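Local coordinates for phage-like element PBSX protein XepA (Bacillus subtilis subsp. subtilis str. 168, PDB 6I56) that is of unknown function, does not seem to take part in host cell lysis, and assembles from five copies of an all-beta chain with two separate beta domains, at residues A74-E79 and L128-F133; F83-D88 and R120-N125; A191-D196 and K257-E262; E210-K215 and G269-K274. All blocks are in the same frame, centred on the assembly; numbering follows the deposited sequence.

Contact 1 (A74-E79 and L128-F133); sequences AYADRE and LQQSEF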
# COMPACT_ATOMS: atom_id res chain seq x y z
N ALA B 74 -8.38 20.69 25.45
CA ALA B 74 -8.31 21.81 26.42
C ALA B 74 -8.57 23.12 25.69
O ALA B 74 -8.10 23.29 24.56
CB ALA B 74 -6.96 21.84 27.07
N TYR B 75 -9.34 23.98 26.31
CA TYR B 75 -9.56 25.38 25.88
C TYR B 75 -9.38 26.26 27.09
O TYR B 75 -9.98 25.97 28.13
CB TYR B 75 -10.97 25.58 25.33
CG TYR B 75 -11.19 26.93 24.72
CD1 TYR B 75 -10.86 27.19 23.40
CD2 TYR B 75 -11.73 27.97 25.46
CE1 TYR B 75 -11.02 28.46 22.84
CE2 TYR B 75 -11.93 29.22 24.91
CZ TYR B 75 -11.57 29.47 23.60
OH TYR B 75 -11.74 30.70 23.05
N ALA B 76 -8.56 27.29 26.96
CA ALA B 76 -8.35 28.31 28.01
C ALA B 76 -8.07 29.66 27.34
O ALA B 76 -7.47 29.67 26.25
CB ALA B 76 -7.22 27.90 28.93
N ASP B 77 -8.47 30.74 28.00
CA ASP B 77 -8.22 32.13 27.53
C ASP B 77 -6.75 32.50 27.79
O ASP B 77 -6.31 33.54 27.30
CB ASP B 77 -9.20 33.10 28.19
CG ASP B 77 -8.93 33.35 29.66
OD1 ASP B 77 -8.80 32.38 30.40
OD2 ASP B 77 -8.85 34.51 30.05
N ARG B 78 -6.01 31.69 28.54
CA ARG B 78 -4.55 31.88 28.75
C ARG B 78 -3.82 30.56 28.52
O ARG B 78 -4.41 29.48 28.61
CB ARG B 78 -4.24 32.35 30.17
CG ARG B 78 -5.01 33.58 30.62
CD ARG B 78 -4.62 34.79 29.82
NE ARG B 78 -5.27 35.99 30.29
CZ ARG B 78 -5.28 37.11 29.58
NH1 ARG B 78 -4.68 37.13 28.41
NH2 ARG B 78 -5.86 38.21 30.05
N GLU B 79 -2.53 30.69 28.26
CA GLU B 79 -1.66 29.57 27.83
C GLU B 79 -1.37 28.65 29.02
O GLU B 79 -1.37 29.08 30.18
CB GLU B 79 -0.44 30.20 27.20
CG GLU B 79 0.85 29.39 27.21
CD GLU B 79 1.97 30.32 26.74
OE1 GLU B 79 1.94 31.53 27.10
OE2 GLU B 79 2.88 29.88 25.98
N LEU B 128 -0.40 33.64 33.60
CA LEU B 128 -1.59 34.50 33.75
C LEU B 128 -2.78 33.68 34.24
O LEU B 128 -3.03 32.59 33.70
CB LEU B 128 -1.87 35.19 32.41
CG LEU B 128 -0.82 36.20 31.96
CD1 LEU B 128 -1.10 36.70 30.54
CD2 LEU B 128 -0.71 37.34 32.96
N GLN B 129 -3.48 34.21 35.22
CA GLN B 129 -4.75 33.66 35.74
C GLN B 129 -5.75 33.43 34.60
O GLN B 129 -5.96 34.33 33.79
CB GLN B 129 -5.37 34.60 36.78
CG GLN B 129 -6.64 34.04 37.39
CD GLN B 129 -6.70 34.33 38.88
OE1 GLN B 129 -5.80 34.01 39.65
NE2 GLN B 129 -7.77 34.98 39.31
N GLN B 130 -6.32 32.24 34.54
CA GLN B 130 -7.40 31.91 33.58
C GLN B 130 -8.66 32.64 34.04
O GLN B 130 -8.81 32.83 35.24
CB GLN B 130 -7.68 30.42 33.54
CG GLN B 130 -6.48 29.56 33.18
CD GLN B 130 -6.86 28.10 33.25
OE1 GLN B 130 -7.65 27.70 34.11
NE2 GLN B 130 -6.34 27.32 32.30
N SER B 131 -9.51 33.04 33.11
CA SER B 131 -10.91 33.41 33.42
C SER B 131 -11.84 32.42 32.71
O SER B 131 -13.01 32.36 33.06
CB SER B 131 -11.17 34.86 33.05
OG SER B 131 -11.22 34.99 31.65
N GLU B 132 -11.35 31.59 31.79
CA GLU B 132 -12.19 30.58 31.10
C GLU B 132 -11.32 29.33 30.87
O GLU B 132 -10.19 29.47 30.37
CB GLU B 132 -12.76 31.25 29.84
CG GLU B 132 -13.43 30.27 28.89
CD GLU B 132 -14.04 30.88 27.63
OE1 GLU B 132 -13.59 32.00 27.25
OE2 GLU B 132 -14.89 30.21 27.01
N PHE B 133 -11.80 28.15 31.23
CA PHE B 133 -11.03 26.88 31.11
C PHE B 133 -12.00 25.71 31.09
O PHE B 133 -12.88 25.67 31.98
CB PHE B 133 -10.02 26.76 32.24
CG PHE B 133 -9.23 25.47 32.31
CD1 PHE B 133 -8.65 24.92 31.18
CD2 PHE B 133 -9.03 24.82 33.52
CE1 PHE B 133 -7.91 23.76 31.26
CE2 PHE B 133 -8.29 23.65 33.60
CZ PHE B 133 -7.71 23.12 32.47
O HOH W 1 -4.31 27.74 30.62
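The carboxylate of Asp77 collects the polar groups of the loop at Ser131 and Glu132. Asp77 OD1 accepts two backbone N-H groups, from Ser131 N at 2.9 Å and from Glu132 N at 3.0 Å, both arriving from the same face of the carboxylate; the second comes steeply from above the plane. Asp77 OD2 takes the hydroxyl of Ser131, with OG 2.9 Å away, again from above. The Asp77 CG sits between its own N and carbonyl carbon (chi1 72°), which turns the carboxylate toward that loop. One backbone bond, Asp77 N to Glu132 O at 3.2 Å, adds a fourth link, and a water bridges Arg78 O and Gln130 NE2, 2.7 Å from each.

Packing contacts flank this polar centre. The Arg78 chain, bent at chi2 (-66°), lays its CD 3.8 Å from Leu128 CB; Leu128 CD1 lies over one face of the guanidinium, while Gln129 O is near its edge. Ala76 CB touches Gln130 NE2 at 3.5 Å and also meets the Phe133 ring; the OE1 of Gln130 is held by Leu48 N. The Tyr75 and Glu132 side chains cross at a slant, Glu132 CD at the edge of the ring and the planes 68° apart, and Arg117 of the second subunit makes a cation-pi contact with this tyrosine.

Ala76 and Phe133 form a non-hydrogen-bonded antiparallel pair where strands 69-76 and 133-140 meet at one end of their four-stranded sheet, with Tyr123 of strand 118-125, in the other sheet, packed against Ala76, Gln130 and Phe133.

Contact 2 (F83-D88 and R120-N125); sequences FIEESD and RFRYVN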
# COMPACT_ATOMS: atom_id res chain seq x y z
N PHE B 83 -0.76 17.56 30.19
CA PHE B 83 0.04 16.31 30.34
C PHE B 83 -0.93 15.13 30.43
O PHE B 83 -1.89 15.17 31.22
CB PHE B 83 0.90 16.38 31.60
CG PHE B 83 1.92 17.48 31.64
CD1 PHE B 83 3.15 17.32 31.01
CD2 PHE B 83 1.66 18.65 32.33
CE1 PHE B 83 4.12 18.31 31.10
CE2 PHE B 83 2.62 19.66 32.38
CZ PHE B 83 3.85 19.49 31.77
N ILE B 84 -0.64 14.09 29.65
CA ILE B 84 -1.29 12.76 29.79
C ILE B 84 -0.26 11.88 30.50
O ILE B 84 0.86 11.74 29.96
CB ILE B 84 -1.72 12.17 28.44
CG1 ILE B 84 -2.70 13.13 27.74
CG2 ILE B 84 -2.29 10.78 28.63
CD1 ILE B 84 -3.32 12.60 26.45
N GLU B 85 -0.63 11.34 31.65
CA GLU B 85 0.34 10.60 32.48
C GLU B 85 -0.20 9.22 32.84
O GLU B 85 -1.43 9.00 32.81
CB GLU B 85 0.63 11.46 33.69
CG GLU B 85 0.94 12.90 33.32
CD GLU B 85 1.65 13.67 34.42
OE1 GLU B 85 1.00 13.87 35.47
OE2 GLU B 85 2.82 14.04 34.22
N GLU B 86 0.72 8.34 33.21
CA GLU B 86 0.44 6.92 33.50
C GLU B 86 1.19 6.50 34.77
O GLU B 86 2.27 7.07 35.04
CB GLU B 86 0.83 6.06 32.31
CG GLU B 86 -0.05 6.33 31.12
CD GLU B 86 0.28 5.39 29.99
OE1 GLU B 86 0.76 5.96 29.03
OE2 GLU B 86 0.12 4.13 30.15
N SER B 87 0.62 5.55 35.49
CA SER B 87 1.21 5.03 36.75
C SER B 87 0.81 3.56 36.90
O SER B 87 -0.35 3.25 36.62
CB SER B 87 0.78 5.86 37.93
OG SER B 87 1.31 5.31 39.12
N ASP B 88 1.73 2.72 37.35
CA ASP B 88 1.40 1.32 37.73
C ASP B 88 0.97 1.27 39.19
O ASP B 88 0.35 0.28 39.53
CB ASP B 88 2.54 0.37 37.35
CG ASP B 88 2.30 -0.22 35.95
OD1 ASP B 88 1.14 -0.60 35.64
OD2 ASP B 88 3.26 -0.26 35.17
N ARG B 120 -4.04 9.62 33.98
CA ARG B 120 -4.62 10.90 34.41
C ARG B 120 -4.26 12.01 33.42
O ARG B 120 -3.26 11.89 32.69
CB ARG B 120 -4.15 11.25 35.82
CG ARG B 120 -2.75 11.84 35.88
CD ARG B 120 -2.38 12.24 37.30
NE ARG B 120 -1.02 12.76 37.31
CZ ARG B 120 -0.35 13.11 38.41
NH1 ARG B 120 -0.93 12.99 39.60
NH2 ARG B 120 0.87 13.57 38.30
N PHE B 121 -5.04 13.08 33.47
CA PHE B 121 -4.64 14.38 32.90
C PHE B 121 -4.14 15.26 34.05
O PHE B 121 -4.72 15.21 35.17
CB PHE B 121 -5.80 15.06 32.18
CG PHE B 121 -6.21 14.45 30.86
CD1 PHE B 121 -5.61 13.30 30.37
CD2 PHE B 121 -7.25 15.01 30.15
CE1 PHE B 121 -6.03 12.74 29.18
CE2 PHE B 121 -7.65 14.45 28.95
CZ PHE B 121 -7.04 13.32 28.46
N ARG B 122 -3.08 16.02 33.77
CA ARG B 122 -2.57 17.09 34.64
C ARG B 122 -2.41 18.33 33.76
O ARG B 122 -1.80 18.21 32.71
CB ARG B 122 -1.27 16.66 35.32
CG ARG B 122 -0.69 17.67 36.31
CD ARG B 122 0.42 17.07 37.16
NE ARG B 122 1.48 16.61 36.29
CZ ARG B 122 2.49 17.34 35.86
NH1 ARG B 122 2.63 18.59 36.25
NH2 ARG B 122 3.35 16.82 35.00
N TYR B 123 -2.99 19.45 34.16
CA TYR B 123 -2.92 20.72 33.40
C TYR B 123 -2.21 21.75 34.27
O TYR B 123 -2.67 22.02 35.39
CB TYR B 123 -4.31 21.23 33.03
CG TYR B 123 -4.26 22.40 32.07
CD1 TYR B 123 -4.05 23.69 32.53
CD2 TYR B 123 -4.37 22.19 30.70
CE1 TYR B 123 -3.97 24.75 31.64
CE2 TYR B 123 -4.30 23.24 29.81
CZ TYR B 123 -4.10 24.53 30.28
OH TYR B 123 -4.01 25.55 29.40
N VAL B 124 -1.13 22.34 33.76
CA VAL B 124 -0.41 23.40 34.51
C VAL B 124 -0.64 24.71 33.76
O VAL B 124 -0.17 24.83 32.61
CB VAL B 124 1.08 23.09 34.77
CG1 VAL B 124 1.24 21.71 35.43
CG2 VAL B 124 1.93 23.19 33.51
N ASN B 125 -1.32 25.65 34.43
CA ASN B 125 -1.59 27.00 33.88
C ASN B 125 -0.27 27.75 33.76
O ASN B 125 0.59 27.53 34.59
CB ASN B 125 -2.63 27.75 34.70
CG ASN B 125 -3.01 29.08 34.08
OD1 ASN B 125 -3.02 29.22 32.85
ND2 ASN B 125 -3.31 30.05 34.94
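A four-stranded antiparallel sheet has strands 80-87 and 118-125 as its central pair, and this contact is their junction, with a salt-bridge network on one face and apolar packing on the other. Phe83 with Arg122 and Glu85 with Arg120 are hydrogen-bonded pairs; in the first, Phe83 N reaches Arg122 O at 2.8 Å and Arg122 N returns to Phe83 O at 2.9 Å. Ile84 and Phe121 form the non-hydrogen-bonded pair between them, side by side on the inner face, Ile84 CG1 3.6 Å from Phe121 CE1, beside Val70 of the other sheet.

On the opposite face the Glu85 carboxylate lies between two arginines. Arg120, its chain extended, points NH2 (2.8 Å) and NE (2.9 Å) at the same atom, Glu85 OE1, one from the syn and one from the anti side. Arg122 instead binds both oxygens from above the carboxylate plane, and OE2 also meets Thr95 OG1. Three N-H groups thus converge on OE1, which probably stabilises the carboxylate as an anion. A bend at chi3 (59°) lays the Arg122 guanidinium flat on the Phe83 ring, planes 13° apart and centres 4.3 Å apart, with NH2 over the rim of that ring and 2.9 Å from Glu85 OE2.

Contact 3 (A191-D196 and K257-E262); sequences AALPVD and KEIIME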
# COMPACT_ATOMS: atom_id res chain seq x y z
N ALA B 191 34.73 -21.63 -2.08
CA ALA B 191 33.27 -21.46 -2.00
C ALA B 191 32.77 -20.80 -3.30
O ALA B 191 33.48 -19.99 -3.88
CB ALA B 191 32.94 -20.66 -0.75
N ALA B 192 31.58 -21.16 -3.75
CA ALA B 192 30.96 -20.67 -5.01
C ALA B 192 29.99 -19.53 -4.67
O ALA B 192 29.03 -19.74 -3.89
CB ALA B 192 30.24 -21.79 -5.74
N LEU B 193 30.24 -18.36 -5.22
CA LEU B 193 29.36 -17.18 -5.05
C LEU B 193 28.06 -17.47 -5.79
O LEU B 193 28.10 -17.69 -7.00
CB LEU B 193 30.04 -15.94 -5.64
CG LEU B 193 29.12 -14.75 -5.84
CD1 LEU B 193 28.88 -14.04 -4.54
CD2 LEU B 193 29.62 -13.77 -6.87
N PRO B 194 26.89 -17.45 -5.11
CA PRO B 194 25.61 -17.44 -5.81
C PRO B 194 25.35 -16.05 -6.39
O PRO B 194 25.29 -15.13 -5.67
CB PRO B 194 24.57 -17.83 -4.75
CG PRO B 194 25.25 -17.65 -3.40
CD PRO B 194 26.73 -17.41 -3.65
N VAL B 195 25.25 -15.93 -7.71
CA VAL B 195 25.19 -14.62 -8.42
C VAL B 195 23.87 -13.93 -8.08
O VAL B 195 23.91 -12.70 -7.81
CB VAL B 195 25.36 -14.81 -9.92
CG1 VAL B 195 25.11 -13.50 -10.67
CG2 VAL B 195 26.73 -15.40 -10.25
N ASP B 196 22.74 -14.66 -8.12
CA ASP B 196 21.41 -14.18 -7.67
C ASP B 196 21.13 -12.77 -8.22
O ASP B 196 20.89 -11.86 -7.42
CB ASP B 196 21.33 -14.19 -6.14
CG ASP B 196 19.96 -13.88 -5.55
OD1 ASP B 196 18.91 -14.38 -6.13
OD2 ASP B 196 19.96 -13.12 -4.52
N LYS B 257 25.26 -18.27 -12.91
CA LYS B 257 24.60 -18.82 -11.70
C LYS B 257 25.58 -18.77 -10.53
O LYS B 257 25.14 -18.42 -9.41
CB LYS B 257 24.08 -20.23 -11.94
CG LYS B 257 23.04 -20.29 -13.06
CD LYS B 257 22.19 -21.53 -13.03
CE LYS B 257 20.75 -21.32 -13.49
NZ LYS B 257 20.18 -20.02 -13.04
N GLU B 258 26.84 -19.10 -10.78
CA GLU B 258 27.86 -19.15 -9.72
C GLU B 258 29.20 -18.64 -10.23
O GLU B 258 29.46 -18.71 -11.44
CB GLU B 258 28.00 -20.56 -9.15
CG GLU B 258 26.81 -20.97 -8.32
CD GLU B 258 26.70 -22.44 -8.03
OE1 GLU B 258 26.63 -23.20 -9.02
OE2 GLU B 258 26.66 -22.82 -6.82
N ILE B 259 30.03 -18.13 -9.31
CA ILE B 259 31.42 -17.70 -9.61
C ILE B 259 32.34 -18.43 -8.63
O ILE B 259 32.03 -18.47 -7.43
CB ILE B 259 31.56 -16.18 -9.51
CG1 ILE B 259 30.56 -15.46 -10.42
CG2 ILE B 259 32.99 -15.80 -9.81
CD1 ILE B 259 30.82 -15.59 -11.88
N ILE B 260 33.44 -18.96 -9.15
CA ILE B 260 34.43 -19.75 -8.36
C ILE B 260 35.80 -19.16 -8.64
O ILE B 260 36.11 -18.90 -9.82
CB ILE B 260 34.33 -21.24 -8.72
CG1 ILE B 260 32.99 -21.82 -8.27
CG2 ILE B 260 35.53 -22.03 -8.17
CD1 ILE B 260 32.65 -23.13 -8.88
N MET B 261 36.55 -18.88 -7.58
CA MET B 261 37.95 -18.41 -7.66
C MET B 261 38.80 -19.55 -7.11
O MET B 261 38.88 -19.73 -5.89
CB MET B 261 38.12 -17.13 -6.83
CG MET B 261 37.25 -15.96 -7.35
SD MET B 261 37.93 -15.31 -8.91
CE MET B 261 36.42 -15.05 -9.82
N GLU B 262 39.30 -20.38 -8.00
CA GLU B 262 39.95 -21.67 -7.64
C GLU B 262 41.43 -21.39 -7.38
O GLU B 262 42.09 -20.81 -8.26
CB GLU B 262 39.75 -22.71 -8.74
CG GLU B 262 40.52 -24.00 -8.43
CD GLU B 262 40.27 -25.12 -9.41
OE1 GLU B 262 39.62 -24.87 -10.45
OE2 GLU B 262 40.76 -26.24 -9.15
O HOH W 2 36.07 -20.02 -5.03
O HOH W 3 22.43 -17.60 -9.25
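Ile259 lies beside Leu193 on the same face of the sheet, the two side chains pointing the same way. Ile259 CB is 4.1 Å from Leu193 CD2. With CG1 placed beside the backbone N (chi1 -56°), that methylene touches two partners, Ile259 CG1 lying 3.8 Å from Val195 CG2 and 4.0 Å from Leu193 CD2. Beyond CG1 the chain turns again (chi2 -70°), and the side chain as a whole packs on Ile253 and Leu201.

The backbones hold this register. Leu193 N bonds to Ile259 O at 2.8 Å and Ile259 N to Leu193 O at 3.0 Å, the hydrogen-bonded antiparallel pair. Val195 N reaches Lys257 O at 3.0 Å in a nearly straight bond, though from above the carbonyl plane. Lys257 O also accepts a hydrogen bond from a water that in turn accepts one from Asp196 N, while a second water spans Ala191 O and Met261 N. On the other face Ala192 CB touches Ile260 CG1 at 3.7 Å.

Short strand 193-194 therefore borders strand 258-267, whose other side pairs with strand 211-219, starting at a classic bulge in which Lys257 and Glu258 both face Lys219; Phe176 and Phe178 of strand 175-179 pack on Leu193.

Contact 4 (E210-K215 and G269-K274); sequences EMSEVK and GTLSVK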
# COMPACT_ATOMS: atom_id res chain seq x y z
N GLU B 210 53.96 -17.06 -1.02
CA GLU B 210 55.05 -16.61 -1.92
C GLU B 210 54.61 -16.83 -3.37
O GLU B 210 54.98 -16.04 -4.21
CB GLU B 210 56.35 -17.36 -1.68
CG GLU B 210 57.20 -16.74 -0.59
CD GLU B 210 58.21 -17.70 0.02
OE1 GLU B 210 58.50 -18.79 -0.61
OE2 GLU B 210 58.72 -17.36 1.10
N MET B 211 53.93 -17.93 -3.64
CA MET B 211 53.47 -18.32 -4.99
C MET B 211 52.06 -18.85 -4.85
O MET B 211 51.74 -19.50 -3.85
CB MET B 211 54.33 -19.41 -5.64
CG MET B 211 55.84 -19.07 -5.81
SD MET B 211 56.26 -17.82 -7.10
CE MET B 211 57.39 -16.76 -6.20
N SER B 212 51.25 -18.54 -5.84
CA SER B 212 49.84 -18.97 -5.91
C SER B 212 49.36 -18.75 -7.34
O SER B 212 49.93 -17.90 -8.06
CB SER B 212 48.98 -18.24 -4.89
OG SER B 212 48.96 -16.83 -5.12
N GLU B 213 48.40 -19.57 -7.75
CA GLU B 213 47.65 -19.36 -9.00
C GLU B 213 46.17 -19.42 -8.63
O GLU B 213 45.76 -20.43 -8.04
CB GLU B 213 48.00 -20.39 -10.08
CG GLU B 213 47.25 -20.12 -11.34
CD GLU B 213 47.54 -21.01 -12.52
OE1 GLU B 213 48.24 -21.96 -12.34
OE2 GLU B 213 46.99 -20.77 -13.60
N VAL B 214 45.45 -18.36 -8.96
CA VAL B 214 43.96 -18.31 -8.89
C VAL B 214 43.39 -18.33 -10.31
O VAL B 214 43.79 -17.50 -11.14
CB VAL B 214 43.50 -17.08 -8.10
CG1 VAL B 214 41.98 -17.02 -8.04
CG2 VAL B 214 44.08 -17.11 -6.69
N LYS B 215 42.48 -19.27 -10.56
CA LYS B 215 41.80 -19.43 -11.87
C LYS B 215 40.36 -18.91 -11.72
O LYS B 215 39.71 -19.28 -10.74
CB LYS B 215 41.89 -20.89 -12.34
CG LYS B 215 41.68 -21.02 -13.84
CD LYS B 215 42.34 -22.19 -14.50
CE LYS B 215 41.67 -22.54 -15.82
NZ LYS B 215 41.49 -21.37 -16.71
N GLY B 269 53.14 -19.83 2.23
CA GLY B 269 52.22 -19.05 3.06
C GLY B 269 50.76 -19.32 2.72
O GLY B 269 50.43 -20.37 2.17
N THR B 270 49.87 -18.38 3.03
CA THR B 270 48.41 -18.57 2.88
C THR B 270 47.85 -17.50 1.94
O THR B 270 48.55 -16.52 1.62
CB THR B 270 47.72 -18.54 4.24
OG1 THR B 270 48.00 -17.26 4.76
CG2 THR B 270 48.19 -19.61 5.20
N LEU B 271 46.64 -17.70 1.48
CA LEU B 271 46.00 -16.78 0.51
C LEU B 271 44.50 -16.65 0.82
O LEU B 271 43.85 -17.70 1.06
CB LEU B 271 46.24 -17.28 -0.92
CG LEU B 271 46.01 -16.22 -1.99
CD1 LEU B 271 47.15 -15.21 -2.00
CD2 LEU B 271 45.79 -16.90 -3.35
N SER B 272 44.02 -15.41 0.84
CA SER B 272 42.58 -15.08 0.92
C SER B 272 42.11 -14.53 -0.43
O SER B 272 42.91 -13.85 -1.12
CB SER B 272 42.33 -14.13 2.03
OG SER B 272 42.72 -14.73 3.27
N VAL B 273 40.89 -14.88 -0.80
CA VAL B 273 40.20 -14.46 -2.04
C VAL B 273 38.78 -14.09 -1.61
O VAL B 273 38.02 -14.98 -1.15
CB VAL B 273 40.22 -15.53 -3.14
CG1 VAL B 273 39.63 -14.98 -4.44
CG2 VAL B 273 41.60 -16.08 -3.37
N LYS B 274 38.49 -12.79 -1.63
CA LYS B 274 37.22 -12.24 -1.11
C LYS B 274 36.76 -11.16 -2.05
O LYS B 274 37.61 -10.54 -2.76
CB LYS B 274 37.39 -11.66 0.28
CG LYS B 274 37.68 -12.70 1.34
CD LYS B 274 37.76 -12.11 2.72
CE LYS B 274 38.30 -13.10 3.71
NZ LYS B 274 38.19 -12.57 5.07
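Leu271 meets Ser212 and Val214 without any ring, amide, carboxylate or guanidinium between them: the contact has no flat side chain whose faces or edges are engaged, and is built from branched aliphatic groups and one hydroxyl. Leu271 is the common partner. Leu271 CD2 sits 3.6 Å from Ser212 OG and 3.8 Å from Val214 CG2, lodged between these two residues, which lie two apart along the strand, with the same side turned toward 269-274. Leu271 CD1, the other methyl, is 4.0 Å from Ser212 OG. Leu271 can present both methyls because its CG is opposite the backbone N (chi1 -162°), which carries the branch across toward 210-215.

Val214 offers a single methyl to both partners. Besides Leu271, Val214 CG2 faces Val273 CG2 at 4.3 Å, a looser approach. At the other end the backbones of Glu210 and Gly269 draw together, their N atoms 4.3 Å apart. No hydrogen bond links the segments, and the small buried surface, 187 Å², comes chiefly from alternate residues of each strand turned toward the other.

Around this core, Val205 packs on Leu271, and Val203, Met261 and Phe180 on Val273. Strand 211-219 pairs with strand 258-267, Glu210 and Met211 making a classic bulge opposite Thr267, whereas strand 271-278 pairs with strand 200-206. The axes of strand segments 211-215 and 271-274 lie 9.8 Å apart and cross at -24°, consistent with two layers facing each other as in an aligned beta sandwich, although the strands join through one curled sheet.

The four contacts fall into two groups on opposite sides of the chain's centre. Contacts 1 and 2 lie in the N-terminal pair of four-stranded sheets, centres 18 Å apart; contact 2 is nested within the chain loop that contact 1 closes, and the two touch where the Phe133 ring packs on Tyr123. Contacts 3 and 4 lie in the C-terminal beta domain, centres 17 Å apart. Their segments alternate along the chain, and they meet where Met261 packs on Val214 and Val273 and where Glu262 O probably accepts a hydrogen bond from Lys215 N. Between the groups, nearest atoms of contacts 2 and 3 are still about 43 Å apart.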